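Local structure of prolyl-tRNA synthetase (Naegleria fowleri, 6NAB) at residues Ala217-Thr222 / Ser239-Gln244; Ser172-Lys177 / Tyr265-Gly270; Thr207-Glu212 / Ala473-Val478. The protein probably catalyses the ATP-dependent activation of proline and its transfer to the cognate tRNA. All blocks are in the same frame, centred on the assembly; numbering follows the deposited sequence.

Contact 1: residues Ala217-Thr222 / Ser239-Gln244; sequences ADYTTT and SHHLGQ. With PRO (proline), chain N.
Tyr-219 turns CG between its own backbone N and carbonyl carbon (chi1 63°), whereas His-241 swings CG opposite its N (chi1 178°), and these torsions bring the tyrosine ring over the histidine CB. Both residues sit on one face of an antiparallel beta hairpin, strands 219-227 and 232-243, in the class II synthetase core. His-241 CB lies over the ring of Tyr-219, 3.6 Å from its centroid, in a CH-pi contact, while the two rings meet obliquely. Tyr-219 OH binds Asp-181 of helix 177-198 and His-241 ND1 binds Asn-267 OD1, whereas water 1 bridges His-241 NE2 to Asp-218 OD2.

The other face carries Thr-220 and His-240, side by side and pointing the same way. Thr-220 OG1, itself bonded to Phe-214 N, meets the imidazole edge at His-240 ND1, 2.8 Å away in a hydrogen bond, and Phe-214 stacks on that ring. The imidazole donates from NE2 to the bound proline O at 2.9 Å, consistent with a second-shell role for the threonine in setting the ring's rotation.

Along the backbone, Ser-239 O is gripped twice by Thr-221, by its N and by OG1; the hydroxyl arrives in the carbonyl plane on a lone pair, at 2.9 Å from OG1 to O. Near the other end a classic beta bulge sets two residues against one: His-241 O accepts from Asp-218 N at 2.7 Å and from Tyr-219 N at 3.3 Å. Beyond it, Gly-243 N stands 3.4 Å above the His-241 imidazole plane, over the ring centre.

Contact 2: residues Ser172-Lys177 / Tyr265-Gly270; sequences SAFKSK and YQNSWG. With PRO (proline), chain N; AMP (adenosine monophosphate), chain M.
The side chains of Phe-174 and Asn-267 run nearly perpendicular on the face of the antiparallel pair 164-174 and 261-272 that meets helix 177-198, in the synthetase core. Each sets CG anti to its carbonyl carbon (chi1 -57° and -56°), and the amide ND2 of Asn-267 approaches the ring obliquely, 3.4 Å from Phe-174 CE2, the two planes inclined by 46°. ND2 donates to Glu-183 OE1 and Ala-180 O of the helix, which holds the amide against the phenyl ring. The backbone here is tight: Phe-174 N reaches Tyr-265 O at 2.7 Å, and Asn-267 N reaches Ser-172 O at 2.9 Å. Ser-172 O takes a further bond from water 3, which accepts from Gln-266 NE2 at 2.9 Å.

The solvent side lies by the exposed Lys-175, where Tyr-265 and Lys-177 are partly exposed. Lys-177 CB lies over one face of the Tyr-265 ring, 4.0 Å from its centroid in a CH-pi contact; the lysine amine turns to Asp-181 in a salt bridge.

Farther along, Gly-270 O accepts from O3' of AMP at 2.8 Å, and Gly-270 N packs against the proline ligand. With OD1 bonded to His-241 as well, both amide atoms of buried Asn-267 have partners, which sets the amide's orientation.

Contact 3: residues Thr207-Glu212 / Ala473-Val478; sequences TKTENE and AKSLCV
Lys-208 NZ is gripped by the backbone carbonyl of Leu-476 and by Glu-224 in a salt bridge. Its bond to Leu-476 O is 3.0 Å long and lies in the carbonyl plane; a bend in the lysine chain (chi2 -66°) folds the amine back across strand 474-479, although CB starts out away from it. Next to it, Thr-207 and Val-478 form an antiparallel hydrogen-bonded pair, with Val-478 N donating to Thr-207 O at 2.7 Å and Thr-207 N to Val-478 O at 3.0 Å.

Side-chain polar contacts continue along the loop. The hydroxyls of Thr-209 and Ser-475 meet with OG1 and OG 2.9 Å apart; Thr-209 OG1 is also hydrogen-bonded to Glu-447, to which Ser-475 OG makes a weak bond. At the far end Lys-474 NZ makes a salt bridge to Glu-212 OE1 at 2.9 Å, coming from above the carboxylate plane as the two chains pass obliquely.

The contact joins the synthetase core to the C-terminal domain. Strand 474-479 lies between strands 204-207 and 505-512, with a classic beta bulge at Leu-476 and Cys-477 opposite Leu-508, while helix 444-456 flanks the loop through Lys-444 and Glu-447.

Contacts 1 and 2 are buried parts of the catalytic core and share neighbouring strands: Leu-242 N and His-240 N probably bond to Gln-266 O and Ser-268 O, and both contacts reach the bound proline. Their chemistry is mainly regular backbone pairing; one face, with Tyr-219, His-241, Phe-174 and Asn-267, packs against helix 177-198. Contact 3 is only partly buried and carries a salt bridge and a lysine-to-carbonyl bond, with a single strand bridge. Strand 204-207 pairs with strand 219-227 and with strand 474-479, which carries the strand pairing on to the C-terminal region. Contacts 2 and 3 do not touch, their nearest atoms being about 11 Å apart; contact 1 is the link between them.

Contact 1: residues Ala217-Thr222 / Ser239-Gln244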
loop_
_atom_site.group_PDB
_atom_site.type_symbol
_atom_site.label_atom_id
_atom_site.label_comp_id
_atom_site.label_asym_id
_atom_site.label_seq_id
_atom_site.Cartn_x
_atom_site.Cartn_y
_atom_site.Cartn_z
ATOM N N ALA B 217 4.543 4.698 26.241
ATOM C CA ALA B 217 5.473 3.582 26.224
ATOM C C ALA B 217 6.178 3.409 27.565
ATOM O O ALA B 217 6.409 4.373 28.301
ATOM C CB ALA B 217 6.524 3.784 25.132
ATOM N N ASP B 218 6.527 2.158 27.881
ATOM C CA ASP B 218 7.432 1.940 29.000
ATOM C C ASP B 218 8.861 2.313 28.612
ATOM O O ASP B 218 9.546 2.990 29.385
ATOM C CB ASP B 218 7.343 0.493 29.500
ATOM C CG ASP B 218 6.289 0.308 30.605
ATOM O OD1 ASP B 218 5.713 1.310 31.090
ATOM O OD2 ASP B 218 6.037 -0.854 30.997
ATOM N N TYR B 219 9.318 1.905 27.422
ATOM C CA TYR B 219 10.592 2.386 26.885
ATOM C C TYR B 219 10.541 2.361 25.362
ATOM O O TYR B 219 9.782 1.595 24.754
ATOM C CB TYR B 219 11.805 1.583 27.409
ATOM C CG TYR B 219 11.830 0.105 27.033
ATOM C CD1 TYR B 219 11.301 -0.864 27.896
ATOM C CD2 TYR B 219 12.397 -0.323 25.835
ATOM C CE1 TYR B 219 11.325 -2.218 27.569
ATOM C CE2 TYR B 219 12.426 -1.681 25.489
ATOM C CZ TYR B 219 11.882 -2.620 26.351
ATOM O OH TYR B 219 11.905 -3.956 25.995
ATOM N N THR B 220 11.360 3.219 24.753
ATOM C CA THR B 220 11.465 3.337 23.306
ATOM C C THR B 220 12.904 3.042 22.907
ATOM O O THR B 220 13.839 3.584 23.518
ATOM C CB THR B 220 11.053 4.751 22.852
ATOM O OG1 THR B 220 9.643 4.939 23.061
ATOM C CG2 THR B 220 11.412 5.001 21.386
ATOM N N THR B 221 13.084 2.157 21.923
ATOM C CA THR B 221 14.390 1.937 21.308
ATOM C C THR B 221 14.398 2.545 19.915
ATOM O O THR B 221 13.358 2.689 19.276
ATOM C CB THR B 221 14.743 0.448 21.213
ATOM O OG1 THR B 221 13.878 -0.196 20.262
ATOM C CG2 THR B 221 14.596 -0.223 22.590
ATOM N N THR B 222 15.598 2.867 19.426
ATOM C CA THR B 222 15.724 3.634 18.194
ATOM C C THR B 222 16.970 3.200 17.433
ATOM O O THR B 222 17.937 2.731 18.031
ATOM C CB THR B 222 15.808 5.139 18.521
ATOM O OG1 THR B 222 15.966 5.895 17.324
ATOM C CG2 THR B 222 17.000 5.430 19.468
ATOM N N SER B 239 11.116 1.288 17.949
ATOM C CA SER B 239 10.509 0.053 18.414
ATOM C C SER B 239 10.193 0.227 19.896
ATOM O O SER B 239 11.110 0.335 20.721
ATOM C CB SER B 239 11.446 -1.127 18.178
ATOM O OG SER B 239 10.810 -2.331 18.552
ATOM N N HIS B 240 8.904 0.290 20.227
ATOM C CA HIS B 240 8.457 0.622 21.578
ATOM C C HIS B 240 7.975 -0.609 22.324
ATOM O O HIS B 240 7.272 -1.460 21.763
ATOM C CB HIS B 240 7.301 1.626 21.571
ATOM C CG HIS B 240 7.478 2.767 20.626
ATOM N ND1 HIS B 240 8.418 3.756 20.816
ATOM C CD2 HIS B 240 6.820 3.082 19.481
ATOM C CE1 HIS B 240 8.343 4.623 19.820
ATOM N NE2 HIS B 240 7.372 4.245 19.003
ATOM N N HIS B 241 8.305 -0.673 23.611
ATOM C CA HIS B 241 7.623 -1.566 24.532
ATOM C C HIS B 241 6.579 -0.740 25.269
ATOM O O HIS B 241 6.926 0.220 25.974
ATOM C CB HIS B 241 8.590 -2.218 25.515
ATOM C CG HIS B 241 7.914 -3.119 26.508
ATOM N ND1 HIS B 241 7.185 -4.227 26.131
ATOM C CD2 HIS B 241 7.842 -3.064 27.862
ATOM C CE1 HIS B 241 6.697 -4.820 27.206
ATOM N NE2 HIS B 241 7.085 -4.138 28.272
ATOM N N LEU B 242 5.307 -1.085 25.084
ATOM C CA LEU B 242 4.224 -0.350 25.722
ATOM C C LEU B 242 3.855 -0.927 27.077
ATOM O O LEU B 242 3.014 -0.345 27.774
ATOM C CB LEU B 242 2.985 -0.317 24.818
ATOM C CG LEU B 242 3.214 0.091 23.359
ATOM C CD1 LEU B 242 1.922 -0.036 22.546
ATOM C CD2 LEU B 242 3.798 1.506 23.262
ATOM N N GLY B 243 4.480 -2.033 27.479
ATOM C CA GLY B 243 4.117 -2.651 28.750
ATOM C C GLY B 243 2.640 -2.984 28.768
ATOM O O GLY B 243 2.082 -3.501 27.791
ATOM N N GLN B 244 1.989 -2.688 29.893
ATOM C CA GLN B 244 0.549 -2.860 30.040
ATOM C C GLN B 244 -0.183 -1.524 30.056
ATOM O O GLN B 244 -1.340 -1.463 30.478
ATOM C CB GLN B 244 0.220 -3.668 31.302
ATOM C CG GLN B 244 0.739 -5.124 31.293
ATOM C CD GLN B 244 0.701 -5.776 32.669
ATOM O OE1 GLN B 244 1.040 -5.141 33.669
ATOM N NE2 GLN B 244 0.290 -7.051 32.728
HETATM N N PRO N . 2.986 3.808 16.785
HETATM C CA PRO N . 4.378 4.084 17.164
HETATM C C PRO N . 4.790 5.515 16.819
HETATM O O PRO N . 5.940 5.914 17.049
HETATM C CB PRO N . 5.182 3.066 16.340
HETATM C CG PRO N . 4.277 2.749 15.152
HETATM C CD PRO N . 2.889 2.777 15.732
HETATM O OXT PRO N . 3.975 6.303 16.318
HETATM O O HOH W 1 6.636 -3.400 30.927
HETATM O O HOH W 2 3.558 -1.555 31.984
#

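Contact 2: residues Ser172-Lys177 / Tyr265-Gly270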
loop_
_atom_site.group_PDB
_atom_site.type_symbol
_atom_site.label_atom_id
_atom_site.label_comp_id
_atom_site.label_asym_id
_atom_site.label_seq_id
_atom_site.Cartn_x
_atom_site.Cartn_y
_atom_site.Cartn_z
ATOM N N SER B 172 1.959 -5.688 18.450
ATOM C CA SER B 172 1.990 -7.045 18.974
ATOM C C SER B 172 1.581 -7.068 20.436
ATOM O O SER B 172 1.839 -6.123 21.191
ATOM C CB SER B 172 3.371 -7.672 18.842
ATOM O OG SER B 172 3.721 -7.788 17.487
ATOM N N ALA B 173 0.944 -8.172 20.823
ATOM C CA ALA B 173 0.531 -8.422 22.197
ATOM C C ALA B 173 1.038 -9.792 22.618
ATOM O O ALA B 173 0.970 -10.746 21.836
ATOM C CB ALA B 173 -0.996 -8.365 22.345
ATOM N N PHE B 174 1.528 -9.883 23.857
ATOM C CA PHE B 174 2.161 -11.083 24.397
ATOM C C PHE B 174 1.621 -11.373 25.786
ATOM O O PHE B 174 1.083 -10.490 26.464
ATOM C CB PHE B 174 3.687 -10.931 24.490
ATOM C CG PHE B 174 4.341 -10.606 23.181
ATOM C CD1 PHE B 174 4.854 -11.616 22.378
ATOM C CD2 PHE B 174 4.442 -9.289 22.753
ATOM C CE1 PHE B 174 5.458 -11.314 21.159
ATOM C CE2 PHE B 174 5.033 -8.985 21.535
ATOM C CZ PHE B 174 5.540 -10.009 20.736
ATOM N N LYS B 175 1.818 -12.624 26.230
ATOM C CA LYS B 175 1.414 -12.997 27.578
ATOM C C LYS B 175 2.416 -12.576 28.649
ATOM O O LYS B 175 2.046 -12.525 29.822
ATOM C CB LYS B 175 1.184 -14.507 27.664
ATOM C CG LYS B 175 2.454 -15.326 27.541
ATOM C CD LYS B 175 2.160 -16.828 27.556
ATOM C CE LYS B 175 3.448 -17.639 27.657
ATOM N NZ LYS B 175 3.186 -19.108 27.703
ATOM N N SER B 176 3.655 -12.244 28.287
ATOM C CA SER B 176 4.674 -11.953 29.282
ATOM C C SER B 176 5.579 -10.835 28.785
ATOM O O SER B 176 5.715 -10.599 27.578
ATOM C CB SER B 176 5.535 -13.180 29.586
ATOM O OG SER B 176 6.367 -13.441 28.466
ATOM N N LYS B 177 6.206 -10.145 29.743
ATOM C CA LYS B 177 7.137 -9.078 29.387
ATOM C C LYS B 177 8.349 -9.630 28.656
ATOM O O LYS B 177 8.882 -8.984 27.747
ATOM C CB LYS B 177 7.578 -8.307 30.632
ATOM C CG LYS B 177 8.414 -7.068 30.290
ATOM C CD LYS B 177 8.814 -6.292 31.536
ATOM C CE LYS B 177 9.609 -5.039 31.172
ATOM N NZ LYS B 177 10.999 -5.353 30.718
ATOM N N TYR B 265 0.890 -7.764 27.504
ATOM C CA TYR B 265 2.051 -6.909 27.272
ATOM C C TYR B 265 2.121 -6.597 25.788
ATOM O O TYR B 265 1.979 -7.503 24.957
ATOM C CB TYR B 265 3.347 -7.586 27.729
ATOM C CG TYR B 265 3.493 -7.626 29.226
ATOM C CD1 TYR B 265 4.196 -6.628 29.894
ATOM C CD2 TYR B 265 2.906 -8.636 29.980
ATOM C CE1 TYR B 265 4.325 -6.644 31.277
ATOM C CE2 TYR B 265 3.029 -8.655 31.377
ATOM C CZ TYR B 265 3.742 -7.655 32.010
ATOM O OH TYR B 265 3.877 -7.659 33.378
ATOM N N GLN B 266 2.326 -5.322 25.453
ATOM C CA GLN B 266 2.265 -4.899 24.063
ATOM C C GLN B 266 3.507 -4.131 23.624
ATOM O O GLN B 266 4.173 -3.453 24.418
ATOM C CB GLN B 266 1.037 -4.037 23.814
ATOM C CG GLN B 266 -0.297 -4.766 24.018
ATOM C CD GLN B 266 -1.436 -3.812 23.821
ATOM O OE1 GLN B 266 -1.886 -3.151 24.768
ATOM N NE2 GLN B 266 -1.869 -3.674 22.575
ATOM N N ASN B 267 3.783 -4.229 22.322
ATOM C CA ASN B 267 4.778 -3.419 21.627
ATOM C C ASN B 267 4.109 -2.736 20.443
ATOM O O ASN B 267 3.104 -3.217 19.910
ATOM C CB ASN B 267 5.945 -4.254 21.060
ATOM C CG ASN B 267 6.651 -5.101 22.099
ATOM O OD1 ASN B 267 6.789 -4.714 23.261
ATOM N ND2 ASN B 267 7.111 -6.281 21.675
ATOM N N SER B 268 4.701 -1.636 19.996
ATOM C CA SER B 268 4.413 -1.127 18.664
ATOM C C SER B 268 5.712 -0.608 18.062
ATOM O O SER B 268 6.644 -0.236 18.783
ATOM C CB SER B 268 3.298 -0.047 18.671
ATOM O OG SER B 268 3.715 1.159 19.288
ATOM N N TRP B 269 5.804 -0.659 16.734
ATOM C CA TRP B 269 7.063 -0.316 16.082
ATOM C C TRP B 269 6.772 0.197 14.678
ATOM O O TRP B 269 5.915 -0.349 13.975
ATOM C CB TRP B 269 8.034 -1.517 16.045
ATOM C CG TRP B 269 7.380 -2.885 16.110
ATOM C CD1 TRP B 269 7.038 -3.577 17.234
ATOM C CD2 TRP B 269 6.975 -3.712 14.993
ATOM N NE1 TRP B 269 6.449 -4.790 16.890
ATOM C CE2 TRP B 269 6.420 -4.897 15.524
ATOM C CE3 TRP B 269 7.070 -3.577 13.599
ATOM C CZ2 TRP B 269 5.919 -5.927 14.708
ATOM C CZ3 TRP B 269 6.574 -4.596 12.789
ATOM C CH2 TRP B 269 6.010 -5.761 13.351
ATOM N N GLY B 270 7.497 1.241 14.280
ATOM C CA GLY B 270 7.253 1.901 13.010
ATOM C C GLY B 270 8.479 2.398 12.262
ATOM O O GLY B 270 9.423 2.936 12.850
HETATM N N PRO N . 2.986 3.808 16.785
HETATM C CA PRO N . 4.378 4.084 17.164
HETATM C C PRO N . 4.790 5.515 16.819
HETATM O O PRO N . 5.940 5.914 17.049
HETATM C CB PRO N . 5.182 3.066 16.340
HETATM C CG PRO N . 4.277 2.749 15.152
HETATM C CD PRO N . 2.889 2.777 15.732
HETATM O OXT PRO N . 3.975 6.303 16.318
HETATM P P AMP M . 7.958 8.464 16.411
HETATM O O1P AMP M . 6.438 8.350 16.849
HETATM O O2P AMP M . 8.631 9.869 16.488
HETATM O O3P AMP M . 8.739 7.381 17.147
HETATM O "O5'" AMP M . 8.121 8.002 14.892
HETATM C "C5'" AMP M . 7.584 6.769 14.421
HETATM C "C4'" AMP M . 8.085 6.456 13.035
HETATM O "O4'" AMP M . 7.596 7.478 12.123
HETATM C "C3'" AMP M . 9.604 6.457 12.900
HETATM O "O3'" AMP M . 10.006 5.485 11.934
HETATM C "C2'" AMP M . 9.904 7.881 12.411
HETATM O "O2'" AMP M . 11.097 7.994 11.676
HETATM C "C1'" AMP M . 8.680 8.191 11.552
HETATM N N9 AMP M . 8.283 9.607 11.513
HETATM C C8 AMP M . 7.791 10.347 12.556
HETATM N N7 AMP M . 7.325 11.524 12.206
HETATM C C5 AMP M . 7.536 11.567 10.840
HETATM C C6 AMP M . 7.237 12.539 9.862
HETATM N N6 AMP M . 6.618 13.697 10.128
HETATM N N1 AMP M . 7.573 12.266 8.579
HETATM C C2 AMP M . 8.160 11.098 8.304
HETATM N N3 AMP M . 8.485 10.102 9.138
HETATM C C4 AMP M . 8.142 10.398 10.395
HETATM O O HOH W 3 0.029 -3.929 20.438
#

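Contact 3: residues Thr207-Glu212 / Ala473-Val478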
loop_
_atom_site.group_PDB
_atom_site.type_symbol
_atom_site.label_atom_id
_atom_site.label_comp_id
_atom_site.label_asym_id
_atom_site.label_seq_id
_atom_site.Cartn_x
_atom_site.Cartn_y
_atom_site.Cartn_z
ATOM N N THR B 207 18.450 3.356 23.462
ATOM C CA THR B 207 17.158 3.632 24.066
ATOM C C THR B 207 16.982 5.137 24.194
ATOM O O THR B 207 17.937 5.868 24.491
ATOM C CB THR B 207 17.019 2.970 25.445
ATOM O OG1 THR B 207 18.071 3.424 26.301
ATOM C CG2 THR B 207 17.069 1.454 25.329
ATOM N N LYS B 208 15.759 5.601 23.949
ATOM C CA LYS B 208 15.454 7.009 24.180
ATOM C C LYS B 208 15.394 7.301 25.680
ATOM O O LYS B 208 15.012 6.446 26.490
ATOM C CB LYS B 208 14.125 7.397 23.531
ATOM C CG LYS B 208 14.117 7.339 22.011
ATOM C CD LYS B 208 15.043 8.394 21.424
ATOM C CE LYS B 208 14.712 8.709 19.975
ATOM N NZ LYS B 208 15.707 9.684 19.404
ATOM N N THR B 209 15.763 8.531 26.049
ATOM C CA THR B 209 15.586 8.970 27.427
ATOM C C THR B 209 14.106 9.171 27.728
ATOM O O THR B 209 13.256 9.187 26.837
ATOM C CB THR B 209 16.337 10.277 27.694
ATOM O OG1 THR B 209 15.855 11.285 26.790
ATOM C CG2 THR B 209 17.826 10.080 27.505
ATOM N N GLU B 210 13.804 9.342 29.015
ATOM C CA GLU B 210 12.409 9.427 29.428
ATOM C C GLU B 210 11.699 10.558 28.709
ATOM O O GLU B 210 10.534 10.428 28.325
ATOM C CB GLU B 210 12.311 9.619 30.946
ATOM C CG GLU B 210 12.668 8.381 31.742
ATOM C CD GLU B 210 11.707 7.232 31.478
ATOM O OE1 GLU B 210 10.480 7.472 31.448
ATOM O OE2 GLU B 210 12.181 6.091 31.300
ATOM N N ASN B 211 12.388 11.685 28.527
ATOM C CA ASN B 211 11.745 12.836 27.927
ATOM C C ASN B 211 11.450 12.627 26.450
ATOM O O ASN B 211 10.603 13.334 25.903
ATOM C CB ASN B 211 12.607 14.083 28.097
ATOM C CG ASN B 211 11.796 15.347 28.009
ATOM O OD1 ASN B 211 11.837 16.065 27.012
ATOM N ND2 ASN B 211 11.054 15.638 29.075
ATOM N N GLU B 212 12.157 11.709 25.782
ATOM C CA GLU B 212 12.034 11.559 24.341
ATOM C C GLU B 212 11.247 10.329 23.925
ATOM O O GLU B 212 10.981 10.164 22.727
ATOM C CB GLU B 212 13.428 11.513 23.695
ATOM C CG GLU B 212 14.198 12.841 23.771
ATOM C CD GLU B 212 13.664 13.874 22.779
ATOM O OE1 GLU B 212 13.439 13.505 21.606
ATOM O OE2 GLU B 212 13.467 15.041 23.168
ATOM N N ALA B 473 21.596 21.056 21.427
ATOM C CA ALA B 473 21.784 19.613 21.483
ATOM C C ALA B 473 20.632 18.983 22.246
ATOM O O ALA B 473 20.134 19.558 23.218
ATOM C CB ALA B 473 23.107 19.248 22.170
ATOM N N LYS B 474 20.168 17.830 21.775
ATOM C CA LYS B 474 19.237 17.039 22.569
ATOM C C LYS B 474 19.782 15.627 22.752
ATOM O O LYS B 474 20.758 15.217 22.106
ATOM C CB LYS B 474 17.842 17.026 21.942
ATOM C CG LYS B 474 17.680 16.097 20.776
ATOM C CD LYS B 474 16.199 15.929 20.451
ATOM C CE LYS B 474 15.985 14.983 19.281
ATOM N NZ LYS B 474 14.542 14.622 19.156
ATOM N N SER B 475 19.175 14.882 23.675
ATOM C CA SER B 475 19.533 13.474 23.795
ATOM C C SER B 475 19.105 12.759 22.519
ATOM O O SER B 475 18.007 12.995 22.000
ATOM C CB SER B 475 18.886 12.821 25.018
ATOM O OG SER B 475 17.493 12.640 24.848
ATOM N N LEU B 476 20.001 11.936 21.984
ATOM C CA LEU B 476 19.717 11.121 20.810
ATOM C C LEU B 476 19.320 9.715 21.245
ATOM O O LEU B 476 18.213 9.253 20.954
ATOM C CB LEU B 476 20.947 11.110 19.884
ATOM C CG LEU B 476 21.424 12.526 19.519
ATOM C CD1 LEU B 476 22.681 12.507 18.649
ATOM C CD2 LEU B 476 20.296 13.311 18.834
ATOM N N CYS B 477 20.190 9.057 22.003
ATOM C CA CYS B 477 19.874 7.776 22.625
ATOM C C CYS B 477 20.931 7.469 23.678
ATOM O O CYS B 477 22.003 8.086 23.716
ATOM C CB CYS B 477 19.820 6.643 21.587
ATOM S SG CYS B 477 21.440 6.218 20.878
ATOM N N VAL B 478 20.600 6.527 24.554
ATOM C CA VAL B 478 21.590 5.851 25.384
ATOM C C VAL B 478 22.010 4.589 24.634
ATOM O O VAL B 478 21.192 3.657 24.514
ATOM C CB VAL B 478 21.030 5.515 26.771
ATOM C CG1 VAL B 478 22.062 4.723 27.569
ATOM C CG2 VAL B 478 20.610 6.806 27.510
HETATM O O HOH W 4 20.168 1.868 26.704
HETATM O O HOH W 5 15.900 11.576 20.939
HETATM O O HOH W 6 16.869 10.136 23.788
#